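Local atomic coordinates of Na-K-Cl cotransporter (Methanosarcina acetivorans, PDB entry 3G40), a protein that probably carries chloride together with monoatomic cations across the membrane as a cotransporter of the SLC12A family, seen here as its cytoplasmic C-terminal domain. Residues Ile127-Ile130 and Ile131-Ser135; Ala202-Ala205 and Ile206-Gln209; Leu276-Gly279 and Glu280-Ala283. One frame throughout, in Å; residues are numbered along the deposited sequence.

All three contacts are local and follow one another along the cytoplasmic domain. Contact 1 lies on a helix of the first C-terminal family region, contacts 2 and 3 in the second. Contacts 1 and 3 are neighbours, their centres about 15 Å apart: Ile131 CG2 packs on Leu276 CD2 at 3.8 Å, and Ser135 also borders that leucine. Helix 124-136 thus meets the end of strand 271-276, which lies beside strand 140-145 in the central sheet and runs antiparallel to it. Contact 2 is remote, at the far end of the sheet, with its centre about 34 Å from that of contact 1 and about 27 Å from that of contact 3.

Contact 1. Residues Ile127-Ile130 and Ile131-Ser135; sequences IREI and IRKAS
Helix 124-136 is the crossover of the beta-alpha-beta unit between strands 112-116 and 140-145, and on its outer side Glu129 reaches one turn on to Arg132 and Lys133 in a salt-bridge network. Glu129 sends CG off opposite its own amide nitrogen (chi1 -175°), and the bend at chi2 turns the carboxylate along the helix toward both basic residues. Its OE2 receives Arg132 NH2 at 2.9 Å in an almost straight bond (175°), using the syn lone pair and lying in the guanidinium plane at the group's edge. Arg132 NE reaches the other oxygen, Glu129 OE1, at 3.1 Å, but this bond is bent and weak. The two flat groups are not coplanar: their planes stand 48° apart. The Lys133 chain, itself kinked at chi2, passes across the carboxylate at an angle to the same OE2, and the ion pair from Lys133 NZ to Glu129 OE2 is long at 3.6 Å. Below these side chains run regular helical bonds, among them Lys133 N to Glu129 O at 2.9 Å. The inner side is aliphatic. Ile127 CG2 touches Ile131 CD1 at 3.9 Å, and Ile131 CG1 rests on the carbonyl oxygen of Ile127. Ile130 and Ile131 pack onto Leu115 of strand 112-116, while Arg128 turns to Glu125 instead. With an alanine here in place of Glu129, the positive ends of Arg132 and Lys133 would probably lose their shared counter-charge, and the guanidinium would be free to turn. One carboxylate thus serves two cations, a setting likely to favour its ionised form.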
# COMPACT_ATOMS: atom_id res chain seq x y z
N ILE A 127 -10.55 4.36 22.19
CA ILE A 127 -10.24 3.13 21.48
C ILE A 127 -10.31 1.92 22.41
O ILE A 127 -10.95 0.92 22.09
CB ILE A 127 -8.86 3.22 20.80
CG1 ILE A 127 -8.95 4.15 19.58
CG2 ILE A 127 -8.36 1.84 20.39
CD1 ILE A 127 -7.66 4.25 18.80
N ARG A 128 -9.67 2.03 23.56
CA ARG A 128 -9.69 0.98 24.57
C ARG A 128 -11.13 0.70 25.02
O ARG A 128 -11.52 -0.45 25.20
CB ARG A 128 -8.84 1.39 25.77
CG ARG A 128 -8.02 0.26 26.39
CD ARG A 128 -7.13 0.80 27.50
NE ARG A 128 -6.38 1.97 27.07
CZ ARG A 128 -5.85 2.87 27.89
NH1 ARG A 128 -5.99 2.74 29.20
NH2 ARG A 128 -5.18 3.90 27.40
N GLU A 129 -11.91 1.76 25.20
CA GLU A 129 -13.29 1.62 25.63
C GLU A 129 -14.12 0.93 24.56
O GLU A 129 -14.97 0.08 24.86
CB GLU A 129 -13.89 2.99 25.96
CG GLU A 129 -15.29 2.93 26.54
CD GLU A 129 -15.39 1.98 27.71
OE1 GLU A 129 -14.37 1.77 28.41
OE2 GLU A 129 -16.49 1.43 27.94
N ILE A 130 -13.88 1.30 23.30
CA ILE A 130 -14.56 0.67 22.17
C ILE A 130 -14.25 -0.82 22.15
O ILE A 130 -15.15 -1.65 22.01
CB ILE A 130 -14.12 1.32 20.85
CG1 ILE A 130 -14.75 2.70 20.70
CG2 ILE A 130 -14.51 0.45 19.67
CD1 ILE A 130 -16.25 2.67 20.67
N ILE A 131 -12.97 -1.15 22.29
CA ILE A 131 -12.51 -2.54 22.31
C ILE A 131 -13.17 -3.35 23.42
O ILE A 131 -13.60 -4.48 23.22
CB ILE A 131 -10.98 -2.60 22.46
CG1 ILE A 131 -10.32 -2.08 21.18
CG2 ILE A 131 -10.52 -4.02 22.79
CD1 ILE A 131 -8.82 -1.92 21.28
N ARG A 132 -13.26 -2.75 24.60
CA ARG A 132 -13.88 -3.39 25.75
C ARG A 132 -15.37 -3.64 25.48
O ARG A 132 -15.90 -4.71 25.78
CB ARG A 132 -13.71 -2.48 26.97
CG ARG A 132 -13.54 -3.18 28.30
CD ARG A 132 -13.40 -2.14 29.41
NE ARG A 132 -14.54 -1.21 29.41
CZ ARG A 132 -15.47 -1.16 30.36
NH1 ARG A 132 -15.39 -1.97 31.41
NH2 ARG A 132 -16.47 -0.29 30.27
N LYS A 133 -16.03 -2.65 24.89
CA LYS A 133 -17.46 -2.72 24.57
C LYS A 133 -17.80 -3.74 23.49
O LYS A 133 -18.89 -4.33 23.51
CB LYS A 133 -17.97 -1.34 24.11
CG LYS A 133 -17.95 -0.24 25.17
CD LYS A 133 -19.19 -0.25 26.05
CE LYS A 133 -19.23 0.97 26.96
NZ LYS A 133 -20.06 0.76 28.18
N ALA A 134 -16.89 -3.95 22.54
CA ALA A 134 -17.18 -4.81 21.39
C ALA A 134 -17.55 -6.23 21.80
O ALA A 134 -18.39 -6.88 21.18
CB ALA A 134 -16.01 -4.82 20.39
N SER A 135 -16.91 -6.71 22.86
CA SER A 135 -17.15 -8.06 23.36
C SER A 135 -18.59 -8.20 23.85
O SER A 135 -19.21 -9.26 23.70
CB SER A 135 -16.18 -8.38 24.50
OG SER A 135 -14.86 -7.97 24.15

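Contact 2. Residues Ala202-Ala205 and Ile206-Gln209; sequences APTA and IQAQ
The side chains of Gln207 and Pro203 cross at about a right angle, with CD and CG of the proline over one face of the Gln207 carboxamide. Pro203 CD stands almost straight above Gln207 OE1 at 3.1 Å, and CG lies farther along the same face at 3.4 Å from that oxygen. Thr204 OG1 approaches from this side too, 3.2 Å from Gln207 CG; Asn164, in a loop nearby, touches both the proline and the glutamine. Gln207 runs extended beyond CG, which carries the amide back past the start of helix 205-222 to the proline. Thr204 is the N-cap of that helix. With chi1 at 66° its OG1 lies between the backbone N and the carbonyl carbon, from where it accepts Gln207 N at 3.2 Å (158°). Thr204 O takes the next amide, Ala208 N, at 2.8 Å, and Ala205 O receives Gln209 N. Beneath the cap Ala202 CB presses on the first turn, 3.5 Å from Ala208 CA, a tight carbon pair, and 3.9 Å from Ala208 CB. Both alanines pack on Val231 of strand 228-232, tying the turn to the edge of the sheet. Oxygens from a single threonine thus satisfy two successive amides at the helix start, where the dipole is likely to favour them as acceptors.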
# COMPACT_ATOMS: atom_id res chain seq x y z
N ALA A 202 9.07 -20.00 24.77
CA ALA A 202 9.00 -20.92 25.89
C ALA A 202 10.20 -20.69 26.79
O ALA A 202 11.30 -20.42 26.29
CB ALA A 202 8.98 -22.34 25.38
N PRO A 203 10.00 -20.80 28.11
CA PRO A 203 11.01 -20.59 29.16
C PRO A 203 11.93 -21.79 29.35
O PRO A 203 13.09 -21.62 29.75
CB PRO A 203 10.17 -20.41 30.43
CG PRO A 203 8.75 -20.53 30.02
CD PRO A 203 8.70 -21.18 28.69
N THR A 204 11.42 -22.99 29.10
CA THR A 204 12.17 -24.21 29.39
C THR A 204 12.16 -25.19 28.21
O THR A 204 11.35 -25.05 27.30
CB THR A 204 11.62 -24.92 30.63
OG1 THR A 204 10.28 -25.39 30.37
CG2 THR A 204 11.60 -23.97 31.82
N ALA A 205 13.06 -26.16 28.24
CA ALA A 205 13.11 -27.18 27.20
C ALA A 205 11.82 -27.97 27.13
O ALA A 205 11.30 -28.22 26.04
CB ALA A 205 14.29 -28.12 27.41
N ILE A 206 11.31 -28.36 28.29
CA ILE A 206 10.04 -29.10 28.36
C ILE A 206 8.88 -28.30 27.76
O ILE A 206 8.03 -28.85 27.04
CB ILE A 206 9.70 -29.52 29.80
CG1 ILE A 206 10.67 -30.61 30.27
CG2 ILE A 206 8.27 -30.02 29.88
CD1 ILE A 206 10.63 -30.88 31.77
N GLN A 207 8.83 -27.01 28.06
CA GLN A 207 7.80 -26.16 27.49
C GLN A 207 8.04 -25.92 26.00
O GLN A 207 7.09 -25.85 25.22
CB GLN A 207 7.68 -24.83 28.23
CG GLN A 207 7.14 -24.97 29.65
CD GLN A 207 6.82 -23.64 30.29
OE1 GLN A 207 6.20 -22.77 29.67
NE2 GLN A 207 7.24 -23.48 31.54
N ALA A 208 9.30 -25.79 25.61
CA ALA A 208 9.61 -25.55 24.20
C ALA A 208 9.17 -26.75 23.36
O ALA A 208 8.57 -26.57 22.29
CB ALA A 208 11.12 -25.26 24.01
N GLN A 209 9.47 -27.96 23.83
CA GLN A 209 9.03 -29.17 23.15
C GLN A 209 7.51 -29.22 23.04
O GLN A 209 6.96 -29.54 21.99
CB GLN A 209 9.52 -30.43 23.89
CG GLN A 209 9.09 -31.72 23.21
CD GLN A 209 9.81 -31.94 21.89
OE1 GLN A 209 10.96 -32.38 21.86
NE2 GLN A 209 9.14 -31.63 20.77

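Contact 3. Residues Leu276-Gly279 and Glu280-Ala283; sequences LDSG and EENA
Leu276 closes strand 271-276, and the chain then folds through an ST turn at Ser278, held from within by the carboxylate of Glu281. Asp277 comes next. Its oxygens turn to Asp179 N and Leu180 N at the start of helix 179-192, while its CB lies 3.3 Å from Glu281 OE2. The two carboxylates cross with planes 63° apart, and Asp277 OD1 stands 4.0 Å from Glu281 OE1, a like-charge approach that the surrounding amide N-H groups probably offset. Ser278 is engaged twice. Its backbone N gives a nearly straight bond to Glu281 OE1 (2.7 Å, 166°), which it meets on the syn side but 28° out of the carboxylate plane. Its OG folds back over the turn and accepts Glu280 N at 3.0 Å, completing the ST turn. Gly279 has a positive phi, and at these angles a side chain would press against the carbonyl oxygen of Ser278. Beyond the turn Glu280 reaches out to Arg138 in a salt bridge, and Asn282 is the N-cap of helix 283-286. Glu281 bends at chi2 to bring its head back under the turn, where its second oxygen is also taken: Gly279 N reaches Glu281 OE2 at 3.0 Å from above the carboxylate plane.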
# COMPACT_ATOMS: atom_id res chain seq x y z
N LEU A 276 -8.71 -9.78 18.78
CA LEU A 276 -9.40 -10.18 20.01
C LEU A 276 -10.64 -10.97 19.63
O LEU A 276 -11.46 -10.51 18.84
CB LEU A 276 -9.79 -8.95 20.84
CG LEU A 276 -10.73 -9.13 22.03
CD1 LEU A 276 -10.10 -9.99 23.13
CD2 LEU A 276 -11.12 -7.77 22.58
N ASP A 277 -10.76 -12.17 20.20
CA ASP A 277 -11.90 -13.04 19.93
C ASP A 277 -13.20 -12.51 20.53
O ASP A 277 -13.18 -11.79 21.53
CB ASP A 277 -11.67 -14.42 20.55
CG ASP A 277 -10.64 -15.23 19.80
OD1 ASP A 277 -10.11 -14.76 18.78
OD2 ASP A 277 -10.39 -16.36 20.25
N SER A 278 -14.32 -12.89 19.95
CA SER A 278 -15.61 -12.60 20.56
C SER A 278 -15.82 -13.61 21.67
O SER A 278 -16.53 -13.36 22.64
CB SER A 278 -16.74 -12.75 19.54
OG SER A 278 -16.82 -14.08 19.07
N GLY A 279 -15.18 -14.77 21.50
CA GLY A 279 -15.35 -15.87 22.43
C GLY A 279 -16.28 -16.92 21.85
O GLY A 279 -16.41 -18.02 22.38
N GLU A 280 -16.92 -16.57 20.74
CA GLU A 280 -17.87 -17.47 20.09
C GLU A 280 -17.26 -18.19 18.89
O GLU A 280 -17.85 -19.15 18.38
CB GLU A 280 -19.13 -16.69 19.68
CG GLU A 280 -19.84 -16.05 20.86
CD GLU A 280 -21.10 -15.31 20.46
OE1 GLU A 280 -21.28 -15.01 19.26
OE2 GLU A 280 -21.93 -15.02 21.36
N GLU A 281 -16.10 -17.75 18.43
CA GLU A 281 -15.45 -18.42 17.31
C GLU A 281 -14.83 -19.75 17.74
O GLU A 281 -14.28 -19.87 18.84
CB GLU A 281 -14.36 -17.53 16.67
CG GLU A 281 -14.70 -16.06 16.58
CD GLU A 281 -14.20 -15.26 17.77
OE1 GLU A 281 -13.84 -14.08 17.58
OE2 GLU A 281 -14.15 -15.81 18.89
N ASN A 282 -14.95 -20.75 16.87
CA ASN A 282 -14.25 -22.01 17.03
C ASN A 282 -13.46 -22.22 15.75
O ASN A 282 -13.97 -22.81 14.79
CB ASN A 282 -15.23 -23.16 17.25
CG ASN A 282 -14.51 -24.49 17.50
OD1 ASN A 282 -13.39 -24.71 17.03
ND2 ASN A 282 -15.18 -25.39 18.22
N ALA A 283 -12.23 -21.72 15.73
CA ALA A 283 -11.44 -21.71 14.51
C ALA A 283 -11.25 -23.10 13.91
O ALA A 283 -11.43 -23.28 12.71
CB ALA A 283 -10.08 -21.04 14.76